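Local coordinates for arginine--tRNA ligase (Campylobacter jejuni, PDB 3FNR), which catalyses the ATP-dependent attachment of L-arginine to tRNA(Arg), releasing AMP and diphosphate, as a monomeric class I aminoacyl-tRNA synthetase, at residues A[43-48]-A[294-299]; A[60-65]-A[443-448]; A[64-69]-A[386-391]; A[116-121]-A[141-146]. The protein carries 1 engineered substitution. One frame throughout, in Å; residues are numbered along the deposited sequence.

Interaction 1: residues A[43-48]-A[294-299]; sequences GPLHIG and ILMSDV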
loop_
_atom_site.group_PDB
_atom_site.type_symbol
_atom_site.label_atom_id
_atom_site.label_comp_id
_atom_site.label_asym_id
_atom_site.label_seq_id
_atom_site.Cartn_x
_atom_site.Cartn_y
_atom_site.Cartn_z
ATOM N N GLY A 43 -13.303 12.740 -0.303
ATOM C CA GLY A 43 -12.987 12.722 1.124
ATOM C C GLY A 43 -11.593 12.211 1.443
ATOM O O GLY A 43 -10.881 11.749 0.545
ATOM N N PRO A 44 -11.185 12.302 2.724
ATOM C CA PRO A 44 -9.938 11.670 3.159
ATOM C C PRO A 44 -10.089 10.150 3.155
ATOM O O PRO A 44 -11.216 9.640 3.206
ATOM C CB PRO A 44 -9.762 12.180 4.592
ATOM C CG PRO A 44 -11.149 12.516 5.051
ATOM C CD PRO A 44 -11.868 13.001 3.828
ATOM N N LEU A 45 -8.963 9.445 3.086
ATOM C CA LEU A 45 -8.963 7.983 3.053
ATOM C C LEU A 45 -9.554 7.376 4.320
ATOM O O LEU A 45 -9.237 7.790 5.433
ATOM C CB LEU A 45 -7.549 7.449 2.816
ATOM C CG LEU A 45 -6.904 7.801 1.476
ATOM C CD1 LEU A 45 -5.554 7.133 1.337
ATOM C CD2 LEU A 45 -7.809 7.400 0.329
ATOM N N HIS A 46 -10.447 6.415 4.136
ATOM C CA HIS A 46 -10.985 5.666 5.252
ATOM C C HIS A 46 -9.960 4.613 5.657
ATOM O O HIS A 46 -9.013 4.341 4.910
ATOM C CB HIS A 46 -12.317 5.029 4.870
ATOM C CG HIS A 46 -13.391 6.022 4.545
ATOM N ND1 HIS A 46 -14.453 5.725 3.718
ATOM C CD2 HIS A 46 -13.562 7.310 4.929
ATOM C CE1 HIS A 46 -15.235 6.784 3.612
ATOM N NE2 HIS A 46 -14.717 7.760 4.336
ATOM N N ILE A 47 -10.142 4.037 6.841
ATOM C CA ILE A 47 -9.218 3.033 7.362
ATOM C C ILE A 47 -9.246 1.734 6.543
ATOM O O ILE A 47 -8.230 1.057 6.433
ATOM C CB ILE A 47 -9.420 2.796 8.900
ATOM C CG1 ILE A 47 -8.248 2.019 9.515
ATOM C CG2 ILE A 47 -10.754 2.124 9.200
ATOM C CD1 ILE A 47 -6.870 2.631 9.265
ATOM N N GLY A 48 -10.390 1.429 5.922
ATOM C CA GLY A 48 -10.533 0.251 5.065
ATOM C C GLY A 48 -9.672 0.254 3.812
ATOM O O GLY A 48 -9.499 -0.785 3.172
ATOM N N ILE A 294 -14.105 5.944 10.194
ATOM C CA ILE A 294 -12.768 6.051 10.773
ATOM C C ILE A 294 -11.771 6.357 9.653
ATOM O O ILE A 294 -11.743 5.681 8.624
ATOM C CB ILE A 294 -12.356 4.780 11.563
ATOM C CG1 ILE A 294 -13.352 4.496 12.690
ATOM C CG2 ILE A 294 -10.942 4.922 12.136
ATOM C CD1 ILE A 294 -13.422 3.030 13.105
ATOM N N LEU A 295 -10.964 7.387 9.871
ATOM C CA LEU A 295 -10.034 7.893 8.878
ATOM C C LEU A 295 -8.667 7.249 9.053
ATOM O O LEU A 295 -8.204 7.077 10.180
ATOM C CB LEU A 295 -9.884 9.411 9.042
ATOM C CG LEU A 295 -10.808 10.445 8.382
ATOM C CD1 LEU A 295 -12.283 10.229 8.676
ATOM C CD2 LEU A 295 -10.385 11.855 8.812
ATOM N N MET A 296 -8.022 6.912 7.936
ATOM C CA MET A 296 -6.638 6.426 7.923
ATOM C C MET A 296 -5.730 7.407 8.668
ATOM O O MET A 296 -4.875 6.999 9.456
ATOM C CB MET A 296 -6.169 6.224 6.473
ATOM C CG MET A 296 -4.765 5.656 6.306
ATOM S SD MET A 296 -4.336 5.378 4.577
ATOM C CE MET A 296 -2.668 5.943 4.556
ATOM N N SER A 297 -5.977 8.692 8.421
ATOM C CA SER A 297 -5.312 9.828 9.045
ATOM C C SER A 297 -5.370 9.820 10.569
ATOM O O SER A 297 -4.368 10.102 11.228
ATOM C CB SER A 297 -5.985 11.109 8.552
ATOM O OG SER A 297 -5.031 12.112 8.297
ATOM N N ASP A 298 -6.547 9.519 11.115
ATOM C CA ASP A 298 -6.760 9.494 12.557
ATOM C C ASP A 298 -5.949 8.383 13.219
ATOM O O ASP A 298 -5.361 8.586 14.282
ATOM C CB ASP A 298 -8.247 9.315 12.878
ATOM C CG ASP A 298 -9.069 10.573 12.607
ATOM O OD1 ASP A 298 -10.314 10.457 12.560
ATOM O OD2 ASP A 298 -8.487 11.670 12.445
ATOM N N VAL A 299 -5.923 7.220 12.572
ATOM C CA VAL A 299 -5.166 6.066 13.049
ATOM C C VAL A 299 -3.656 6.333 13.015
ATOM O O VAL A 299 -2.958 6.038 13.986
ATOM C CB VAL A 299 -5.570 4.782 12.276
ATOM C CG1 VAL A 299 -4.653 3.609 12.606
ATOM C CG2 VAL A 299 -7.038 4.420 12.579
HETATM O O HOH W 1 -7.669 9.472 6.170
#

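Interaction 2: residues A[60-65]-A[443-448]; sequences TRLARH and FSLMGI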
loop_
_atom_site.group_PDB
_atom_site.type_symbol
_atom_site.label_atom_id
_atom_site.label_comp_id
_atom_site.label_asym_id
_atom_site.label_seq_id
_atom_site.Cartn_x
_atom_site.Cartn_y
_atom_site.Cartn_z
ATOM N N THR A 60 5.449 -2.783 -4.164
ATOM C CA THR A 60 6.183 -1.912 -5.075
ATOM C C THR A 60 7.650 -1.772 -4.690
ATOM O O THR A 60 8.530 -2.007 -5.522
ATOM C CB THR A 60 5.544 -0.512 -5.140
ATOM O OG1 THR A 60 4.154 -0.649 -5.443
ATOM C CG2 THR A 60 6.200 0.315 -6.216
ATOM N N ARG A 61 7.902 -1.405 -3.430
ATOM C CA ARG A 61 9.266 -1.230 -2.921
ATOM C C ARG A 61 10.060 -2.519 -3.054
ATOM O O ARG A 61 11.241 -2.498 -3.402
ATOM C CB ARG A 61 9.236 -0.810 -1.454
ATOM C CG ARG A 61 8.799 0.620 -1.191
ATOM C CD ARG A 61 8.620 0.824 0.308
ATOM N NE ARG A 61 8.102 2.144 0.660
ATOM C CZ ARG A 61 8.864 3.195 0.944
ATOM N NH1 ARG A 61 10.189 3.090 0.909
ATOM N NH2 ARG A 61 8.298 4.352 1.266
ATOM N N LEU A 62 9.398 -3.638 -2.774
ATOM C CA LEU A 62 10.027 -4.943 -2.849
ATOM C C LEU A 62 10.352 -5.320 -4.291
ATOM O O LEU A 62 11.488 -5.700 -4.596
ATOM C CB LEU A 62 9.156 -6.000 -2.167
ATOM C CG LEU A 62 9.663 -7.444 -2.126
ATOM C CD1 LEU A 62 11.039 -7.571 -1.470
ATOM C CD2 LEU A 62 8.651 -8.262 -1.392
ATOM N N ALA A 63 9.370 -5.181 -5.179
ATOM C CA ALA A 63 9.601 -5.418 -6.602
ATOM C C ALA A 63 10.774 -4.611 -7.162
ATOM O O ALA A 63 11.620 -5.159 -7.868
ATOM C CB ALA A 63 8.368 -5.128 -7.374
ATOM N N ARG A 64 10.832 -3.323 -6.829
ATOM C CA ARG A 64 11.921 -2.457 -7.299
ATOM C C ARG A 64 13.282 -2.904 -6.752
ATOM O O ARG A 64 14.260 -2.959 -7.495
ATOM C CB ARG A 64 11.645 -0.989 -6.955
ATOM C CG ARG A 64 11.225 -0.145 -8.148
ATOM C CD ARG A 64 9.752 0.249 -8.156
ATOM N NE ARG A 64 9.534 1.542 -7.514
ATOM C CZ ARG A 64 8.539 2.389 -7.795
ATOM N NH1 ARG A 64 7.633 2.112 -8.730
ATOM N NH2 ARG A 64 8.447 3.527 -7.123
ATOM N N HIS A 65 13.318 -3.251 -5.464
ATOM C CA HIS A 65 14.525 -3.736 -4.793
ATOM C C HIS A 65 15.085 -4.960 -5.509
ATOM O O HIS A 65 16.296 -5.073 -5.735
ATOM C CB HIS A 65 14.195 -4.077 -3.330
ATOM C CG HIS A 65 15.369 -4.543 -2.520
ATOM N ND1 HIS A 65 16.285 -3.676 -1.960
ATOM C CD2 HIS A 65 15.762 -5.788 -2.159
ATOM C CE1 HIS A 65 17.194 -4.369 -1.295
ATOM N NE2 HIS A 65 16.903 -5.653 -1.406
ATOM N N PHE A 443 13.234 -3.414 6.910
ATOM C CA PHE A 443 12.404 -2.306 7.396
ATOM C C PHE A 443 12.167 -1.234 6.336
ATOM O O PHE A 443 11.054 -0.743 6.210
ATOM C CB PHE A 443 13.020 -1.642 8.630
ATOM C CG PHE A 443 12.299 -1.931 9.920
ATOM C CD1 PHE A 443 12.830 -1.488 11.127
ATOM C CD2 PHE A 443 11.097 -2.630 9.940
ATOM C CE1 PHE A 443 12.176 -1.733 12.328
ATOM C CE2 PHE A 443 10.439 -2.883 11.132
ATOM C CZ PHE A 443 10.973 -2.433 12.330
ATOM N N SER A 444 13.205 -0.869 5.582
ATOM C CA SER A 444 13.074 0.196 4.575
ATOM C C SER A 444 12.108 -0.173 3.450
ATOM O O SER A 444 11.451 0.706 2.879
ATOM C CB SER A 444 14.437 0.600 4.002
ATOM O OG SER A 444 14.956 -0.405 3.153
ATOM N N LEU A 445 12.008 -1.472 3.159
ATOM C CA LEU A 445 11.065 -1.989 2.158
ATOM C C LEU A 445 9.633 -1.954 2.672
ATOM O O LEU A 445 8.682 -2.047 1.892
ATOM C CB LEU A 445 11.444 -3.418 1.738
ATOM C CG LEU A 445 12.843 -3.605 1.150
ATOM C CD1 LEU A 445 13.091 -5.068 0.766
ATOM C CD2 LEU A 445 13.081 -2.674 -0.053
ATOM N N MET A 446 9.496 -1.835 3.993
ATOM C CA MET A 446 8.204 -1.629 4.654
ATOM C C MET A 446 7.945 -0.137 4.906
ATOM O O MET A 446 6.971 0.224 5.565
ATOM C CB MET A 446 8.161 -2.383 5.996
ATOM C CG MET A 446 8.221 -3.908 5.918
ATOM S SD MET A 446 8.281 -4.698 7.545
ATOM C CE MET A 446 6.824 -4.080 8.348
ATOM N N GLY A 447 8.818 0.726 4.387
ATOM C CA GLY A 447 8.691 2.174 4.587
ATOM C C GLY A 447 8.951 2.629 6.017
ATOM O O GLY A 447 8.421 3.651 6.466
ATOM N N ILE A 448 9.769 1.856 6.728
ATOM C CA ILE A 448 10.142 2.135 8.109
ATOM C C ILE A 448 11.649 2.362 8.160
ATOM O O ILE A 448 12.421 1.546 7.652
ATOM C CB ILE A 448 9.768 0.950 9.036
ATOM C CG1 ILE A 448 8.251 0.719 9.032
ATOM C CG2 ILE A 448 10.303 1.164 10.452
ATOM C CD1 ILE A 448 7.795 -0.521 9.782
#

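Interaction 3: residues A[64-69]-A[386-391]; sequences RHLGYK and VLNDAF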
loop_
_atom_site.group_PDB
_atom_site.type_symbol
_atom_site.label_atom_id
_atom_site.label_comp_id
_atom_site.label_asym_id
_atom_site.label_seq_id
_atom_site.Cartn_x
_atom_site.Cartn_y
_atom_site.Cartn_z
ATOM N N ARG A 64 10.832 -3.323 -6.829
ATOM C CA ARG A 64 11.921 -2.457 -7.299
ATOM C C ARG A 64 13.282 -2.904 -6.752
ATOM O O ARG A 64 14.260 -2.959 -7.495
ATOM C CB ARG A 64 11.645 -0.989 -6.955
ATOM C CG ARG A 64 11.225 -0.145 -8.148
ATOM C CD ARG A 64 9.752 0.249 -8.156
ATOM N NE ARG A 64 9.534 1.542 -7.514
ATOM C CZ ARG A 64 8.539 2.389 -7.795
ATOM N NH1 ARG A 64 7.633 2.112 -8.730
ATOM N NH2 ARG A 64 8.447 3.527 -7.123
ATOM N N HIS A 65 13.318 -3.251 -5.464
ATOM C CA HIS A 65 14.525 -3.736 -4.793
ATOM C C HIS A 65 15.085 -4.960 -5.509
ATOM O O HIS A 65 16.296 -5.073 -5.735
ATOM C CB HIS A 65 14.195 -4.077 -3.330
ATOM C CG HIS A 65 15.369 -4.543 -2.520
ATOM N ND1 HIS A 65 16.285 -3.676 -1.960
ATOM C CD2 HIS A 65 15.762 -5.788 -2.159
ATOM C CE1 HIS A 65 17.194 -4.369 -1.295
ATOM N NE2 HIS A 65 16.903 -5.653 -1.406
ATOM N N LEU A 66 14.179 -5.850 -5.908
ATOM C CA LEU A 66 14.546 -7.097 -6.547
ATOM C C LEU A 66 14.866 -6.955 -8.038
ATOM O O LEU A 66 15.228 -7.936 -8.690
ATOM C CB LEU A 66 13.459 -8.149 -6.303
ATOM C CG LEU A 66 13.195 -8.491 -4.824
ATOM C CD1 LEU A 66 12.004 -9.397 -4.725
ATOM C CD2 LEU A 66 14.414 -9.131 -4.141
ATOM N N GLY A 67 14.743 -5.741 -8.567
ATOM C CA GLY A 67 15.143 -5.455 -9.938
ATOM C C GLY A 67 14.027 -5.546 -10.958
ATOM O O GLY A 67 14.286 -5.549 -12.164
ATOM N N TYR A 68 12.786 -5.636 -10.482
ATOM C CA TYR A 68 11.638 -5.658 -11.378
ATOM C C TYR A 68 11.261 -4.229 -11.768
ATOM O O TYR A 68 11.344 -3.315 -10.940
ATOM C CB TYR A 68 10.446 -6.375 -10.733
ATOM C CG TYR A 68 10.688 -7.845 -10.477
ATOM C CD1 TYR A 68 11.200 -8.281 -9.258
ATOM C CD2 TYR A 68 10.398 -8.803 -11.451
ATOM C CE1 TYR A 68 11.433 -9.634 -9.015
ATOM C CE2 TYR A 68 10.623 -10.167 -11.216
ATOM C CZ TYR A 68 11.145 -10.569 -9.992
ATOM O OH TYR A 68 11.383 -11.898 -9.735
ATOM N N LYS A 69 10.889 -4.038 -13.036
ATOM C CA LYS A 69 10.259 -2.795 -13.488
ATOM C C LYS A 69 8.834 -2.839 -12.980
ATOM O O LYS A 69 8.090 -3.759 -13.300
ATOM C CB LYS A 69 10.271 -2.694 -15.016
ATOM C CG LYS A 69 11.657 -2.465 -15.629
ATOM C CD LYS A 69 11.598 -2.278 -17.158
ATOM C CE LYS A 69 11.490 -3.611 -17.924
ATOM N NZ LYS A 69 12.649 -4.535 -17.697
ATOM N N VAL A 386 14.475 -14.786 1.540
ATOM C CA VAL A 386 13.168 -14.417 2.074
ATOM C C VAL A 386 12.457 -13.415 1.162
ATOM O O VAL A 386 11.295 -13.630 0.820
ATOM C CB VAL A 386 13.280 -13.867 3.517
ATOM C CG1 VAL A 386 11.925 -13.372 4.014
ATOM C CG2 VAL A 386 13.819 -14.960 4.455
ATOM N N LEU A 387 13.167 -12.359 0.748
ATOM C CA LEU A 387 12.575 -11.289 -0.072
ATOM C C LEU A 387 12.094 -11.792 -1.432
ATOM O O LEU A 387 10.994 -11.464 -1.867
ATOM C CB LEU A 387 13.565 -10.137 -0.271
ATOM C CG LEU A 387 13.972 -9.381 0.990
ATOM C CD1 LEU A 387 14.976 -8.288 0.647
ATOM C CD2 LEU A 387 12.768 -8.831 1.772
ATOM N N ASN A 388 12.923 -12.597 -2.091
ATOM C CA ASN A 388 12.557 -13.188 -3.374
ATOM C C ASN A 388 11.354 -14.107 -3.246
ATOM O O ASN A 388 10.457 -14.087 -4.083
ATOM C CB ASN A 388 13.751 -13.913 -3.994
ATOM C CG ASN A 388 14.756 -12.951 -4.614
ATOM O OD1 ASN A 388 14.532 -12.415 -5.703
ATOM N ND2 ASN A 388 15.872 -12.731 -3.927
ATOM N N ASP A 389 11.323 -14.872 -2.165
ATOM C CA ASP A 389 10.231 -15.792 -1.896
ATOM C C ASP A 389 8.956 -15.026 -1.565
ATOM O O ASP A 389 7.868 -15.415 -1.988
ATOM C CB ASP A 389 10.615 -16.708 -0.732
ATOM C CG ASP A 389 10.123 -18.122 -0.916
ATOM O OD1 ASP A 389 10.973 -18.997 -1.198
ATOM O OD2 ASP A 389 8.898 -18.359 -0.792
ATOM N N ALA A 390 9.100 -13.930 -0.820
ATOM C CA ALA A 390 7.962 -13.089 -0.455
ATOM C C ALA A 390 7.320 -12.454 -1.684
ATOM O O ALA A 390 6.100 -12.402 -1.783
ATOM C CB ALA A 390 8.369 -12.016 0.546
ATOM N N PHE A 391 8.142 -11.986 -2.618
ATOM C CA PHE A 391 7.618 -11.374 -3.829
ATOM C C PHE A 391 6.879 -12.379 -4.702
ATOM O O PHE A 391 5.720 -12.160 -5.062
ATOM C CB PHE A 391 8.719 -10.710 -4.646
ATOM C CG PHE A 391 8.213 -10.082 -5.911
ATOM C CD1 PHE A 391 7.436 -8.927 -5.861
ATOM C CD2 PHE A 391 8.467 -10.665 -7.145
ATOM C CE1 PHE A 391 6.934 -8.360 -7.022
ATOM C CE2 PHE A 391 7.979 -10.095 -8.312
ATOM C CZ PHE A 391 7.218 -8.935 -8.249
HETATM O O HOH W 2 12.265 -12.709 -7.222
#

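Interaction 4: residues A[116-121]-A[141-146]; sequences VDLAKE and DWAKDK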
loop_
_atom_site.group_PDB
_atom_site.type_symbol
_atom_site.label_atom_id
_atom_site.label_comp_id
_atom_site.label_asym_id
_atom_site.label_seq_id
_atom_site.Cartn_x
_atom_site.Cartn_y
_atom_site.Cartn_z
ATOM N N VAL A 116 -16.454 20.946 6.491
ATOM C CA VAL A 116 -16.609 22.308 6.992
ATOM C C VAL A 116 -15.332 23.139 6.806
ATOM O O VAL A 116 -15.418 24.347 6.595
ATOM C CB VAL A 116 -17.188 22.383 8.451
ATOM C CG1 VAL A 116 -18.496 21.601 8.560
ATOM C CG2 VAL A 116 -16.189 21.911 9.499
ATOM N N ASP A 117 -14.165 22.488 6.857
ATOM C CA ASP A 117 -12.874 23.156 6.609
ATOM C C ASP A 117 -12.749 23.593 5.149
ATOM O O ASP A 117 -12.259 24.686 4.845
ATOM C CB ASP A 117 -11.695 22.236 6.961
ATOM C CG ASP A 117 -11.647 21.863 8.437
ATOM O OD1 ASP A 117 -10.859 20.954 8.782
ATOM O OD2 ASP A 117 -12.397 22.453 9.249
ATOM N N LEU A 118 -13.207 22.714 4.264
ATOM C CA LEU A 118 -13.182 22.922 2.829
ATOM C C LEU A 118 -14.194 23.992 2.417
ATOM O O LEU A 118 -13.930 24.773 1.505
ATOM C CB LEU A 118 -13.481 21.594 2.133
ATOM C CG LEU A 118 -13.239 21.366 0.646
ATOM C CD1 LEU A 118 -11.814 21.711 0.238
ATOM C CD2 LEU A 118 -13.557 19.917 0.339
ATOM N N ALA A 119 -15.342 24.016 3.101
ATOM C CA ALA A 119 -16.353 25.063 2.932
ATOM C C ALA A 119 -15.834 26.451 3.321
ATOM O O ALA A 119 -16.195 27.449 2.698
ATOM C CB ALA A 119 -17.579 24.730 3.740
ATOM N N LYS A 120 -15.001 26.500 4.360
ATOM C CA LYS A 120 -14.347 27.734 4.790
ATOM C C LYS A 120 -13.294 28.164 3.780
ATOM O O LYS A 120 -13.095 29.362 3.558
ATOM C CB LYS A 120 -13.707 27.566 6.169
ATOM C CG LYS A 120 -14.689 27.651 7.329
ATOM C CD LYS A 120 -13.971 27.749 8.678
ATOM C CE LYS A 120 -13.389 29.145 8.915
ATOM N NZ LYS A 120 -12.719 29.269 10.242
ATOM N N GLU A 121 -12.619 27.181 3.183
ATOM C CA GLU A 121 -11.676 27.427 2.098
ATOM C C GLU A 121 -12.414 27.930 0.864
ATOM O O GLU A 121 -11.927 28.823 0.172
ATOM C CB GLU A 121 -10.893 26.158 1.750
ATOM C CG GLU A 121 -9.484 26.081 2.320
ATOM C CD GLU A 121 -8.729 24.837 1.850
ATOM O OE1 GLU A 121 -7.666 24.989 1.206
ATOM O OE2 GLU A 121 -9.205 23.707 2.115
ATOM N N ASP A 141 -15.325 20.575 -9.078
ATOM C CA ASP A 141 -14.023 20.475 -9.757
ATOM C C ASP A 141 -12.876 20.992 -8.893
ATOM O O ASP A 141 -11.814 20.360 -8.810
ATOM C CB ASP A 141 -14.031 21.240 -11.086
ATOM C CG ASP A 141 -14.863 20.558 -12.160
ATOM O OD1 ASP A 141 -15.210 19.364 -12.005
ATOM O OD2 ASP A 141 -15.179 21.228 -13.170
ATOM N N TRP A 142 -13.107 22.147 -8.264
ATOM C CA TRP A 142 -12.155 22.770 -7.342
ATOM C C TRP A 142 -11.970 21.891 -6.110
ATOM O O TRP A 142 -10.853 21.733 -5.616
ATOM C CB TRP A 142 -12.650 24.159 -6.916
ATOM C CG TRP A 142 -11.829 24.800 -5.816
ATOM C CD1 TRP A 142 -10.692 25.543 -5.967
ATOM C CD2 TRP A 142 -12.095 24.755 -4.405
ATOM N NE1 TRP A 142 -10.227 25.959 -4.739
ATOM C CE2 TRP A 142 -11.069 25.489 -3.762
ATOM C CE3 TRP A 142 -13.098 24.166 -3.621
ATOM C CZ2 TRP A 142 -11.016 25.649 -2.372
ATOM C CZ3 TRP A 142 -13.045 24.319 -2.239
ATOM C CH2 TRP A 142 -12.007 25.056 -1.630
ATOM N N ALA A 143 -13.080 21.346 -5.624
ATOM C CA ALA A 143 -13.105 20.532 -4.417
ATOM C C ALA A 143 -12.384 19.206 -4.591
ATOM O O ALA A 143 -11.557 18.849 -3.756
ATOM C CB ALA A 143 -14.518 20.287 -3.986
ATOM N N LYS A 144 -12.697 18.492 -5.676
ATOM C CA LYS A 144 -12.132 17.169 -5.924
ATOM C C LYS A 144 -10.619 17.242 -6.089
ATOM O O LYS A 144 -9.914 16.284 -5.767
ATOM C CB LYS A 144 -12.807 16.471 -7.122
ATOM C CG LYS A 144 -12.480 17.026 -8.512
ATOM C CD LYS A 144 -11.392 16.230 -9.230
ATOM C CE LYS A 144 -11.325 16.596 -10.712
ATOM N NZ LYS A 144 -10.652 17.886 -10.984
ATOM N N ASP A 145 -10.136 18.383 -6.585
ATOM C CA ASP A 145 -8.707 18.645 -6.681
ATOM C C ASP A 145 -8.075 18.861 -5.305
ATOM O O ASP A 145 -6.927 18.481 -5.087
ATOM C CB ASP A 145 -8.432 19.840 -7.598
ATOM C CG ASP A 145 -8.493 19.473 -9.078
ATOM O OD1 ASP A 145 -8.109 18.335 -9.437
ATOM O OD2 ASP A 145 -8.918 20.329 -9.885
ATOM N N LYS A 146 -8.830 19.468 -4.389
ATOM C CA LYS A 146 -8.365 19.669 -3.017
ATOM C C LYS A 146 -8.344 18.337 -2.269
ATOM O O LYS A 146 -7.407 18.057 -1.522
ATOM C CB LYS A 146 -9.251 20.674 -2.272
ATOM C CG LYS A 146 -9.138 22.131 -2.721
ATOM C CD LYS A 146 -8.098 22.916 -1.924
ATOM C CE LYS A 146 -6.808 23.118 -2.703
ATOM N NZ LYS A 146 -5.963 24.188 -2.093
#

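Interaction 1: residues A[43-48]-A[294-299]
Leu-45 and Ile-47 hold the backbone of 294-299 from two neighbouring points, an example of how a signature loop is fixed by main-chain bonds while its side chains do the packing. The N-H of Met-296 reaches Leu-45 O at 2.9 Å with an N-H...O angle of 160°. Ile-47 N returns a bond to Ile-294 O, also 2.9 Å, but more bent at 146°. Between them His-46 and Leu-295 form a single beta bridge, and Leu-295 is itself the N-cap of helix 296-303.

Packing is most extensive round Ile-47. Its CG1 stands opposite the backbone N (chi1 -166°), which sends the chain across Val-299 at about a right angle; CD1 of Ile-47 is 3.8 Å from Val-299 CG2, while the CG2 branch of Ile-47 lies alongside Ile-294, 3.9 Å from Ile-294 CB. Leu-45 and Met-296 run side by side, with CD1 of Leu-45 3.9 Å from SD of Met-296. Pro-44 offers a single atom, CG, to CG and CD2 of Leu-295. The looser side is that of the partly exposed His-46, whose CB points away overall yet still touches Ile-294 O, and whose ring stacks on Phe-293.

Residues 43-48 belong to the 'HIGH' region of the class I catalytic domain, a motif associated with ATP binding in this family. Helix 136-157 packs on Pro-44 and Leu-45 through Leu-150, Asn-154 and Leu-155, and Leu-277 of strand 267-279 touches Ile-47 and Val-299.

Interaction 2: residues A[60-65]-A[443-448]
Leu-445 meets His-65 and Arg-61 where helix 425-445 ends in a Schellman motif, and the contact illustrates how a helix terminus can serve as a docking surface. Gly-447, with positive phi, is the C-prime residue; Ile-448 N bonds back to Phe-443 O and Gly-447 N, weakly, to Ser-444 O. Met-446 N is a further donor to Phe-443 O, from the opposite face of its carbonyl plane to Ile-448 N.

The leucine is the centrepiece. Its CG lies opposite the carbonyl carbon (chi1 -58°), and chi2 near 180° extends CD1 toward helix 50-65, with CD2 branching off toward the histidine. Leu-445 CD1 sits over a face of the His-65 imidazole in a CH-pi contact, 4.2 Å from the ring centroid and 18° off the normal. The same methyl touches Leu-62 CD1 at 3.9 Å, the two leucines crossing at about a right angle. Leu-445 CD2 lies 3.7 Å from His-65 CB. The ring is held from its far end by NE2, hydrogen-bonded to Thr-23 OG1.

Arg-61 works differently. An extended chain from CG to NE runs past the end of the helix, with Arg-61 CD only 3.3 Å from Leu-445 O. The guanidinium is then turned flat against the glycine turn. Its strongest polar partners lie elsewhere: NE forms a salt bridge with Asp-57 and NH2 bonds to Lys-159 O, which together fix the plane's rotation. The catalytic-domain helix thus abuts the end of helix 425-445, in the DALR anticodon-binding region. Gly-447 CA rests over the centre of that guanidinium plane, 3.8 Å from Arg-61 CZ.

Interaction 3: residues A[64-69]-A[386-391]
Tyr-68 takes Phe-391 CE2 over one face of its ring, and tracing it outward shows how an aromatic can pass from apolar packing to a polar tip. From CB, with CG opposite the carbonyl carbon (chi1 -65°), the ring heads for helix 383-393. Tyr-68 CG lies 4.1 Å from Phe-391 CE2, and the approach tightens along one side of the ring, to 3.8 Å from Tyr-68 CD1 and 3.6 Å from Tyr-68 CE1 to the same Phe-391 CE2. That carbon stands above the tyrosine plane, toward its rim. The planes meet at 32°, an oblique pairing. At the tip, Tyr-68 OH donates to a water 2.8 Å away that lies in the ring plane, and the water donates onward to Asn-388 OD1 at 2.7 Å. The amide is steadied from its other end, ND2 bonding to Lys-384 O.

Leu-66 packs beside it. Leu-66 CD1 comes to 3.5 Å from Phe-391 CB, the two side chains sliding past each other in opposite directions, and CD2 turns to the Asn-388 amide. His-65 adds CD2 against Leu-387 CD1.

Gly-67, in a Schellman turn, ends helix 50-65 and lets the chain swing back so that Leu-66 and Tyr-68 both address the same helix of the DALR anticodon-binding domain. Lys-28 and Arg-394 add cation-pi contacts to Tyr-68 and Phe-391 respectively. The joint between the domains is therefore chiefly apolar and aromatic, and its direct packing is supplemented by one polar link that runs from hydroxyl through water to amide oxygen.

Interaction 4: residues A[116-121]-A[141-146]
Leu-118, Trp-142 and Glu-121 carry most of this helix-helix contact, a case of large side chains meeting between axes that, for the two short segments, come no nearer than 11.4 Å and make an angle of 126°.

Leu-118 gives up the largest area. With CG opposite the backbone N (chi1 -166°), its CD1 reaches across to Trp-142 CZ3 at 3.8 Å and to Lys-146 CB at 3.7 Å. CD2 makes a looser approach to Ala-143 CB. The indole comes the other way, sliding past the leucine in the opposite direction, and meets helix 113-126 with the rim of its six-membered ring. Trp-142 CH2 lies 3.7 Å from Leu-118 O and equally far from Glu-121 CB, both near the ring plane. One face of the indole is occupied by CG of Lys-146, one turn further along its own helix.

Glu-121 adds the polar part at the exposed margin. Beyond CG its chain is extended, and Glu-121 OE1 makes a long salt bridge of 3.8 Å to Lys-146 NZ, which is probably weak.

The contact joins two helices of the catalytic domain. Phe-126, further along helix 113-126, meets Trp-142 edge-to-face, and Asp-141 is tied by a salt bridge to Arg-169. Helix 80-98 packs against both partners, Ile-90 touching Leu-118 and Ala-143 alike.

In the fold
Two pairs emerge. Interactions 2 and 3 have centres 9 Å apart and both use helix 50-65, from which they pass to two helices of the DALR anticodon-binding domain, 425-445 and 383-393; they touch through Leu-445 and Leu-387, and together they pack the DALR domain against the catalytic domain. Interactions 1 and 4 lie wholly within the catalytic range, centres 18 Å apart, linked by helix 136-157, which supplies one side of interaction 4 and packs on interaction 1. Along the chain, interaction 4 is local, whereas the others join residues hundreds of positions apart. Interactions 3 and 4 stand farthest apart, 40 Å between centres, on opposite sides of the chain's centre.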